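PDB 6XSO: cellulase from Uncultured bacterium, which probably hydrolyses internal beta-1,4 linkages in cellulose and related plant polysaccharides as a broad-specificity endoglucanase of glycoside hydrolase family 5. Local coordinates for residues K167-S172 with N228-T233; E308-N313 with S326-F331; K137-N142 with A199-N204. All blocks are in the same frame, centred on the assembly; numbering follows the deposited sequence. Where two conformers were deposited one is given.

Interaction 1. Residues K167-S172 with N228-T233; sequences KVLFES and NLIVNT
F170 with L229, and E171 with I230, pair strands 168-171 and 229-232, the fourth and fifth of the eight parallel strands of the TIM barrel. Of the backbone bonds, I230 N gives to F170 O at 2.9 Å, and S172 N gives to I230 O at the same length. One step back, a water takes the next place in this ladder, accepting from N228 N and donating to V168 O.

Among side chains, E171 runs out with CG anti to the backbone N (chi1 164°), and its OE2 accepts from N232 ND2 at 3.1 Å, met from well above the carboxylate plane. The same OE2 is also bound by R80 in a salt bridge and by N120, while N232 ND2 has a second acceptor in N174 O. With a leucine here, R80 and N120 would probably lose their carboxylate partner, and N232 ND2 its bond to E171 OE2.

The apolar contacts take two sides. F170 and L229 lie side by side, CD2 to CD2 3.9 Å, on the side of helix 196-219, whose F213 and V217 touch F170. L169 CD2 reaches I230 CD1 at 4.0 Å and rests on N228 CB at 3.6 Å.

Interaction 2. Residues E308-N313 with S326-F331; sequences EWSTSN and SLMFQF
Where the seventh strand of the TIM barrel, 304-309, gives way to its following loop, W309, S310 and T311 pack against M328 and F331 on helix 325-341, the helix that leads on to strand 345-349. No hydrogen bond crosses here; the contact is a buried one built round the F331 ring.

The CB of F331 points toward the loop, and with CG anti to the backbone N (chi1 158°) the ring reaches the indole. Its CE2 comes up to the edge of W309, nearly in the indole plane, 3.7 Å from W309 CZ3. The two ring planes stand obliquely, at 63°. The tryptophan itself is stacked on F335 and meets Y348 edge-to-face, and I282 and T286 of helix 279-298 also touch F331.

T311 divides its branches: the methyl CG2 sits 3.8 Å from F331 CE2, while OG1 is hydrogen-bonded to D320. S310 O is buried near the same ring, 3.9 Å from F331 CE2, and has no polar partner in the model. The chain of M328 is fully extended, and it too touches Y348. The S310 hydroxyl is hydrogen-bonded to Y348 OH, and the end methyl M328 CE stops 3.9 Å from S310 OG.

Interaction 3. Residues K137-N142 with A199-N204; sequences KADEAN and ATSAYN
E140 N gives a nearly straight hydrogen bond to S201 OG, 2.8 Å long with 168° at the hydrogen. The serine hydroxyl stands anti to its own backbone N (chi1 -174°), which carries it across to the first turn of the neighbouring helix, so a backbone N-H there is taken up by a side chain of the other segment. A second bond follows one turn further along: N204 ND2 gives to E140 OE1 at 2.9 Å. It leaves in the plane of the amide but arrives above the plane of the carboxylate, the two flat groups being turned 85° apart. The glutamate chain is extended, and N204 CB lies over the same face of the carboxylate, 3.3 Å from E140 OE1.

These bonds join two outer helices of the TIM barrel, 140-161 and 196-219, which follow the third and fourth strands. The start of helix 140-161 is shaped by D139 at the N-cap: D139 OD1 accepts from N142 N at 3.1 Å, with a weak bond from A141 N beside it. N142 OD1 in turn accepts from K137 N and from the hydroxyl of Y209, further along helix 196-219.

Closer to the barrel the packing is between alanines. A138, at the centre of an inverse gamma turn, puts its carbonyl O 3.2 Å from A202 CA in a CA-H...O contact. Its CB touches A202 CB at 4.1 Å, with Y234 also against A138 and A186 against A202.

How the interactions relate
From the N terminus, residues 137-142 come first, at the start of helix 140-161; strand 168-171 follows, then helix 196-219 and strand 229-232. Interaction 3 therefore opens before interaction 1 and closes, at 199-204, inside the loop that interaction 1 closes at 228-233: the two cross. Interaction 3 spans from one outer helix to the next, and interaction 1 joins the strands that come after those helices, so together they tie two successive helix-strand pairs, 140-161 with 168-171 and 196-219 with 229-232. Interaction 2 comes later, in series with both, closing a short loop between the seventh strand and its helix. It shares the barrel sheet with interaction 1, their centres about 25 Å apart.

Interaction 1. Residues K167-S172 with N228-T233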
loop_
_atom_site.group_PDB
_atom_site.type_symbol
_atom_site.label_atom_id
_atom_site.label_comp_id
_atom_site.label_asym_id
_atom_site.label_seq_id
_atom_site.Cartn_x
_atom_site.Cartn_y
_atom_site.Cartn_z
ATOM N N LYS A 167 -11.934 -5.169 9.279
ATOM C CA LYS A 167 -10.483 -5.226 9.415
ATOM C C LYS A 167 -9.784 -5.436 8.078
ATOM O O LYS A 167 -8.580 -5.162 7.978
ATOM C CB LYS A 167 -10.084 -6.347 10.372
ATOM C CG LYS A 167 -10.416 -6.064 11.831
ATOM C CD LYS A 167 -9.576 -4.929 12.379
ATOM C CE LYS A 167 -9.643 -4.863 13.919
ATOM N NZ LYS A 167 -10.941 -4.339 14.393
ATOM N N VAL A 168 -10.506 -5.864 7.039
ATOM C CA VAL A 168 -9.928 -6.088 5.719
ATOM C C VAL A 168 -10.262 -4.897 4.827
ATOM O O VAL A 168 -11.440 -4.577 4.614
ATOM C CB VAL A 168 -10.407 -7.404 5.089
ATOM C CG1 VAL A 168 -9.860 -7.529 3.666
ATOM C CG2 VAL A 168 -9.954 -8.590 5.931
ATOM N N LEU A 169 -9.217 -4.267 4.291
ATOM C CA LEU A 169 -9.320 -3.145 3.371
ATOM C C LEU A 169 -8.685 -3.524 2.040
ATOM O O LEU A 169 -7.785 -4.366 1.988
ATOM C CB LEU A 169 -8.593 -1.889 3.902
ATOM C CG LEU A 169 -9.284 -1.124 5.029
ATOM C CD1 LEU A 169 -8.988 -1.779 6.383
ATOM C CD2 LEU A 169 -8.871 0.344 5.057
ATOM N N PHE A 170 -9.168 -2.909 0.952
ATOM C CA PHE A 170 -8.601 -3.118 -0.370
ATOM C C PHE A 170 -7.941 -1.834 -0.866
ATOM O O PHE A 170 -8.461 -0.735 -0.650
ATOM C CB PHE A 170 -9.679 -3.462 -1.406
ATOM C CG PHE A 170 -10.537 -4.665 -1.086
ATOM C CD1 PHE A 170 -10.098 -5.715 -0.282
ATOM C CD2 PHE A 170 -11.811 -4.752 -1.647
ATOM C CE1 PHE A 170 -10.931 -6.809 -0.034
ATOM C CE2 PHE A 170 -12.635 -5.839 -1.406
ATOM C CZ PHE A 170 -12.195 -6.864 -0.601
ATOM N N GLU A 171 -6.820 -1.979 -1.584
ATOM C CA GLU A 171 -6.066 -0.871 -2.159
ATOM C C GLU A 171 -5.973 -1.041 -3.673
ATOM O O GLU A 171 -5.524 -2.076 -4.161
ATOM C CB GLU A 171 -4.671 -0.797 -1.531
ATOM C CG GLU A 171 -3.643 0.037 -2.270
ATOM C CD GLU A 171 -2.233 -0.256 -1.774
ATOM O OE1 GLU A 171 -2.096 -0.663 -0.597
ATOM O OE2 GLU A 171 -1.264 -0.062 -2.548
ATOM N N SER A 172 -6.351 0.012 -4.393
ATOM C CA SER A 172 -6.630 -0.059 -5.826
ATOM C C SER A 172 -5.453 -0.546 -6.666
ATOM O O SER A 172 -5.639 -1.341 -7.596
ATOM C CB SER A 172 -7.073 1.335 -6.286
ATOM O OG SER A 172 -6.079 2.328 -6.002
ATOM N N ASN A 228 -13.950 -0.305 3.734
ATOM C CA ASN A 228 -13.037 0.816 3.575
ATOM C C ASN A 228 -12.038 0.503 2.478
ATOM O O ASN A 228 -11.361 -0.532 2.516
ATOM C CB ASN A 228 -12.419 1.119 4.923
ATOM C CG ASN A 228 -13.428 1.728 5.853
ATOM O OD1 ASN A 228 -14.188 2.610 5.452
ATOM N ND2 ASN A 228 -13.479 1.239 7.089
ATOM N N LEU A 229 -11.995 1.382 1.480
ATOM C CA LEU A 229 -11.194 1.210 0.284
ATOM C C LEU A 229 -10.183 2.342 0.170
ATOM O O LEU A 229 -10.364 3.431 0.723
ATOM C CB LEU A 229 -12.080 1.225 -0.966
ATOM C CG LEU A 229 -13.291 0.298 -0.981
ATOM C CD1 LEU A 229 -14.062 0.435 -2.268
ATOM C CD2 LEU A 229 -12.816 -1.121 -0.797
ATOM N N ILE A 230 -9.095 2.065 -0.533
ATOM C CA ILE A 230 -7.941 2.959 -0.574
ATOM C C ILE A 230 -7.544 3.151 -2.027
ATOM O O ILE A 230 -7.419 2.173 -2.773
ATOM C CB ILE A 230 -6.750 2.347 0.196
ATOM C CG1 ILE A 230 -7.122 1.969 1.622
ATOM C CG2 ILE A 230 -5.550 3.278 0.149
ATOM C CD1 ILE A 230 -6.209 0.894 2.171
ATOM N N VAL A 231 -7.354 4.413 -2.435
ATOM C CA VAL A 231 -6.872 4.741 -3.776
ATOM C C VAL A 231 -5.540 5.475 -3.632
ATOM O O VAL A 231 -5.365 6.288 -2.712
ATOM C CB VAL A 231 -7.885 5.563 -4.606
ATOM C CG1 VAL A 231 -9.117 4.732 -4.882
ATOM C CG2 VAL A 231 -8.244 6.859 -3.925
ATOM N N ASN A 232 -4.591 5.160 -4.515
ATOM C CA ASN A 232 -3.247 5.710 -4.447
ATOM C C ASN A 232 -3.054 6.846 -5.455
ATOM O O ASN A 232 -3.669 6.892 -6.526
ATOM C CB ASN A 232 -2.187 4.625 -4.676
ATOM C CG ASN A 232 -2.139 3.591 -3.561
ATOM O OD1 ASN A 232 -3.090 3.418 -2.816
ATOM N ND2 ASN A 232 -1.015 2.898 -3.456
ATOM N N THR A 233 -2.182 7.775 -5.098
ATOM C CA THR A 233 -1.817 8.812 -6.043
ATOM C C THR A 233 -0.932 8.231 -7.145
ATOM O O THR A 233 -0.373 7.132 -7.010
ATOM C CB THR A 233 -1.019 9.887 -5.320
ATOM O OG1 THR A 233 0.096 9.259 -4.686
ATOM C CG2 THR A 233 -1.860 10.610 -4.285
HETATM O O HOH W 1 -12.803 -2.276 5.681
#

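Interaction 2. Residues E308-N313 with S326-F331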
loop_
_atom_site.group_PDB
_atom_site.type_symbol
_atom_site.label_atom_id
_atom_site.label_comp_id
_atom_site.label_asym_id
_atom_site.label_seq_id
_atom_site.Cartn_x
_atom_site.Cartn_y
_atom_site.Cartn_z
ATOM N N GLU A 308 3.811 2.826 2.631
ATOM C CA GLU A 308 5.179 2.356 2.729
ATOM C C GLU A 308 6.021 3.524 3.193
ATOM O O GLU A 308 5.860 4.638 2.692
ATOM C CB GLU A 308 5.781 1.927 1.382
ATOM C CG GLU A 308 5.041 0.810 0.677
ATOM C CD GLU A 308 5.647 0.435 -0.655
ATOM O OE1 GLU A 308 6.795 0.860 -0.953
ATOM O OE2 GLU A 308 4.978 -0.335 -1.388
ATOM N N TRP A 309 6.917 3.268 4.149
ATOM C CA TRP A 309 7.948 4.242 4.467
ATOM C C TRP A 309 9.186 3.552 5.016
ATOM O O TRP A 309 9.144 2.409 5.482
ATOM C CB TRP A 309 7.470 5.299 5.464
ATOM C CG TRP A 309 7.221 4.747 6.869
ATOM C CD1 TRP A 309 6.198 3.918 7.249
ATOM C CD2 TRP A 309 7.993 4.996 8.054
ATOM N NE1 TRP A 309 6.290 3.632 8.596
ATOM C CE2 TRP A 309 7.376 4.282 9.108
ATOM C CE3 TRP A 309 9.141 5.742 8.324
ATOM C CZ2 TRP A 309 7.863 4.305 10.406
ATOM C CZ3 TRP A 309 9.618 5.775 9.628
ATOM C CH2 TRP A 309 8.979 5.058 10.645
ATOM N N SER A 310 10.291 4.292 4.929
ATOM C CA SER A 310 11.604 4.012 5.504
ATOM C C SER A 310 12.401 5.264 5.127
ATOM O O SER A 310 11.811 6.336 4.934
ATOM C CB SER A 310 12.210 2.715 5.009
ATOM O OG SER A 310 13.445 2.496 5.696
ATOM N N THR A 311 13.719 5.168 5.005
ATOM C CA THR A 311 14.506 6.285 4.502
ATOM C C THR A 311 14.931 5.991 3.073
ATOM O O THR A 311 14.746 4.888 2.556
ATOM C CB THR A 311 15.751 6.544 5.348
ATOM O OG1 THR A 311 16.636 5.426 5.209
ATOM C CG2 THR A 311 15.375 6.756 6.791
ATOM N N SER A 312 15.544 6.993 2.442
ATOM C CA SER A 312 15.896 6.880 1.035
ATOM C C SER A 312 16.935 5.800 0.774
ATOM O O SER A 312 17.050 5.334 -0.360
ATOM C CB SER A 312 16.431 8.221 0.534
ATOM O OG SER A 312 17.661 8.539 1.173
ATOM N N ASN A 313 17.683 5.381 1.791
ATOM C CA ASN A 313 18.706 4.361 1.622
ATOM C C ASN A 313 18.230 2.965 2.027
ATOM O O ASN A 313 19.054 2.063 2.186
ATOM C CB ASN A 313 19.963 4.761 2.397
ATOM C CG ASN A 313 20.704 5.925 1.749
ATOM O OD1 ASN A 313 20.793 6.035 0.517
ATOM N ND2 ASN A 313 21.244 6.808 2.580
ATOM N N SER A 326 21.201 6.074 14.900
ATOM C CA SER A 326 20.549 6.985 15.833
ATOM C C SER A 326 19.773 8.072 15.103
ATOM O O SER A 326 18.645 8.396 15.491
ATOM C CB SER A 326 21.568 7.618 16.768
ATOM O OG SER A 326 20.906 8.568 17.591
ATOM N N LEU A 327 20.360 8.660 14.053
ATOM C CA LEU A 327 19.620 9.653 13.279
ATOM C C LEU A 327 18.365 9.036 12.670
ATOM O O LEU A 327 17.293 9.660 12.655
ATOM C CB LEU A 327 20.497 10.238 12.176
ATOM C CG LEU A 327 19.909 11.452 11.467
ATOM C CD1 LEU A 327 19.890 12.693 12.360
ATOM C CD2 LEU A 327 20.703 11.736 10.197
ATOM N N MET A 328 18.469 7.788 12.199
ATOM C CA MET A 328 17.298 7.113 11.663
ATOM C C MET A 328 16.225 6.951 12.733
ATOM O O MET A 328 15.029 7.148 12.465
ATOM C CB MET A 328 17.681 5.750 11.086
ATOM C CG MET A 328 16.494 5.047 10.497
ATOM S SD MET A 328 16.973 3.478 9.787
ATOM C CE MET A 328 15.412 2.970 9.082
ATOM N N PHE A 329 16.628 6.559 13.946
ATOM C CA PHE A 329 15.670 6.393 15.034
ATOM C C PHE A 329 15.038 7.726 15.440
ATOM O O PHE A 329 13.858 7.760 15.801
ATOM C CB PHE A 329 16.351 5.714 16.227
ATOM C CG PHE A 329 16.637 4.226 16.038
ATOM C CD1 PHE A 329 16.338 3.548 14.868
ATOM C CD2 PHE A 329 17.201 3.507 17.065
ATOM C CE1 PHE A 329 16.607 2.175 14.747
ATOM C CE2 PHE A 329 17.459 2.151 16.942
ATOM C CZ PHE A 329 17.176 1.495 15.804
ATOM N N GLN A 330 15.805 8.821 15.409
ATOM C CA GLN A 330 15.217 10.129 15.689
ATOM C C GLN A 330 14.225 10.513 14.602
ATOM O O GLN A 330 13.192 11.137 14.881
ATOM C CB GLN A 330 16.317 11.182 15.806
ATOM C CG GLN A 330 17.328 10.875 16.888
ATOM C CD GLN A 330 18.577 11.727 16.768
ATOM O OE1 GLN A 330 18.498 12.956 16.661
ATOM N NE2 GLN A 330 19.740 11.083 16.771
ATOM N N PHE A 331 14.527 10.141 13.356
ATOM C CA PHE A 331 13.596 10.355 12.255
ATOM C C PHE A 331 12.316 9.559 12.479
ATOM O O PHE A 331 11.205 10.089 12.327
ATOM C CB PHE A 331 14.279 9.971 10.924
ATOM C CG PHE A 331 13.315 9.650 9.810
ATOM C CD1 PHE A 331 12.594 10.657 9.203
ATOM C CD2 PHE A 331 13.132 8.348 9.385
ATOM C CE1 PHE A 331 11.700 10.379 8.189
ATOM C CE2 PHE A 331 12.230 8.055 8.383
ATOM C CZ PHE A 331 11.525 9.073 7.777
#

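Interaction 3. Residues K137-N142 with A199-N204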
loop_
_atom_site.group_PDB
_atom_site.type_symbol
_atom_site.label_atom_id
_atom_site.label_comp_id
_atom_site.label_asym_id
_atom_site.label_seq_id
_atom_site.Cartn_x
_atom_site.Cartn_y
_atom_site.Cartn_z
ATOM N N LYS A 137 -0.800 0.954 -16.355
ATOM C CA LYS A 137 -0.021 2.177 -16.502
ATOM C C LYS A 137 -0.914 3.409 -16.444
ATOM O O LYS A 137 -2.067 3.388 -16.891
ATOM C CB LYS A 137 0.750 2.196 -17.823
ATOM C CG LYS A 137 1.698 1.019 -17.995
ATOM C CD LYS A 137 2.676 1.293 -19.122
ATOM C CE LYS A 137 3.688 0.195 -19.330
ATOM N NZ LYS A 137 4.519 -0.037 -18.123
ATOM N N ALA A 138 -0.344 4.495 -15.913
ATOM C CA ALA A 138 -1.017 5.792 -15.848
ATOM C C ALA A 138 -0.894 6.444 -17.217
ATOM O O ALA A 138 -0.073 7.334 -17.460
ATOM C CB ALA A 138 -0.418 6.654 -14.743
ATOM N N ASP A 139 -1.717 5.944 -18.131
ATOM C CA ASP A 139 -1.727 6.335 -19.533
ATOM C C ASP A 139 -3.153 6.060 -19.973
ATOM O O ASP A 139 -3.642 4.949 -19.745
ATOM C CB ASP A 139 -0.743 5.494 -20.326
ATOM C CG ASP A 139 -0.760 5.820 -21.805
ATOM O OD1 ASP A 139 -1.728 5.441 -22.516
ATOM O OD2 ASP A 139 0.181 6.494 -22.282
ATOM N N GLU A 140 -3.851 7.074 -20.496
ATOM C CA GLU A 140 -5.285 6.913 -20.722
ATOM C C GLU A 140 -5.577 5.857 -21.786
ATOM O O GLU A 140 -6.619 5.200 -21.738
ATOM C CB GLU A 140 -5.948 8.254 -21.067
ATOM C CG GLU A 140 -7.462 8.185 -20.956
ATOM C CD GLU A 140 -8.125 9.530 -21.071
ATOM O OE1 GLU A 140 -7.401 10.541 -21.070
ATOM O OE2 GLU A 140 -9.373 9.527 -21.184
ATOM N N ALA A 141 -4.684 5.673 -22.759
ATOM C CA ALA A 141 -4.880 4.580 -23.712
ATOM C C ALA A 141 -4.743 3.216 -23.024
ATOM O O ALA A 141 -5.497 2.282 -23.303
ATOM C CB ALA A 141 -3.920 4.713 -24.899
ATOM N N ASN A 142 -3.781 3.089 -22.112
ATOM C CA ASN A 142 -3.667 1.859 -21.338
ATOM C C ASN A 142 -4.916 1.630 -20.498
ATOM O O ASN A 142 -5.445 0.507 -20.445
ATOM C CB ASN A 142 -2.424 1.975 -20.444
ATOM C CG ASN A 142 -2.214 0.762 -19.537
ATOM O OD1 ASN A 142 -2.881 0.619 -18.516
ATOM N ND2 ASN A 142 -1.270 -0.102 -19.900
ATOM N N ALA A 199 1.212 14.096 -19.092
ATOM C CA ALA A 199 0.765 14.341 -17.721
ATOM C C ALA A 199 -0.753 14.294 -17.620
ATOM O O ALA A 199 -1.311 13.648 -16.719
ATOM C CB ALA A 199 1.286 15.688 -17.217
ATOM N N THR A 200 -1.440 14.978 -18.537
ATOM C CA THR A 200 -2.899 15.005 -18.518
ATOM C C THR A 200 -3.467 13.608 -18.714
ATOM O O THR A 200 -4.447 13.228 -18.058
ATOM C CB THR A 200 -3.394 15.980 -19.594
ATOM O OG1 THR A 200 -2.954 17.305 -19.273
ATOM C CG2 THR A 200 -4.908 15.951 -19.703
ATOM N N SER A 201 -2.852 12.826 -19.609
ATOM C CA SER A 201 -3.277 11.449 -19.834
ATOM C C SER A 201 -3.114 10.627 -18.570
ATOM O O SER A 201 -3.978 9.808 -18.225
ATOM C CB SER A 201 -2.432 10.849 -20.963
ATOM O OG SER A 201 -2.880 9.557 -21.338
ATOM N N ALA A 202 -2.010 10.857 -17.864
ATOM C CA ALA A 202 -1.667 10.055 -16.696
ATOM C C ALA A 202 -2.659 10.263 -15.567
ATOM O O ALA A 202 -3.123 9.291 -14.960
ATOM C CB ALA A 202 -0.258 10.423 -16.257
ATOM N N TYR A 203 -3.027 11.516 -15.291
ATOM C CA TYR A 203 -3.987 11.755 -14.212
ATOM C C TYR A 203 -5.387 11.303 -14.597
ATOM O O TYR A 203 -6.127 10.797 -13.747
ATOM C CB TYR A 203 -3.916 13.206 -13.726
ATOM C CG TYR A 203 -2.531 13.548 -13.212
ATOM C CD1 TYR A 203 -1.945 12.829 -12.175
ATOM C CD2 TYR A 203 -1.803 14.572 -13.759
ATOM C CE1 TYR A 203 -0.678 13.127 -11.726
ATOM C CE2 TYR A 203 -0.533 14.875 -13.306
ATOM C CZ TYR A 203 0.034 14.143 -12.290
ATOM O OH TYR A 203 1.304 14.420 -11.837
ATOM N N ASN A 204 -5.765 11.421 -15.875
ATOM C CA ASN A 204 -7.027 10.828 -16.303
ATOM C C ASN A 204 -7.031 9.317 -16.066
ATOM O O ASN A 204 -8.056 8.743 -15.668
ATOM C CB ASN A 204 -7.266 11.102 -17.786
ATOM C CG ASN A 204 -7.740 12.521 -18.061
ATOM O OD1 ASN A 204 -7.972 13.319 -17.146
ATOM N ND2 ASN A 204 -7.874 12.852 -19.344
#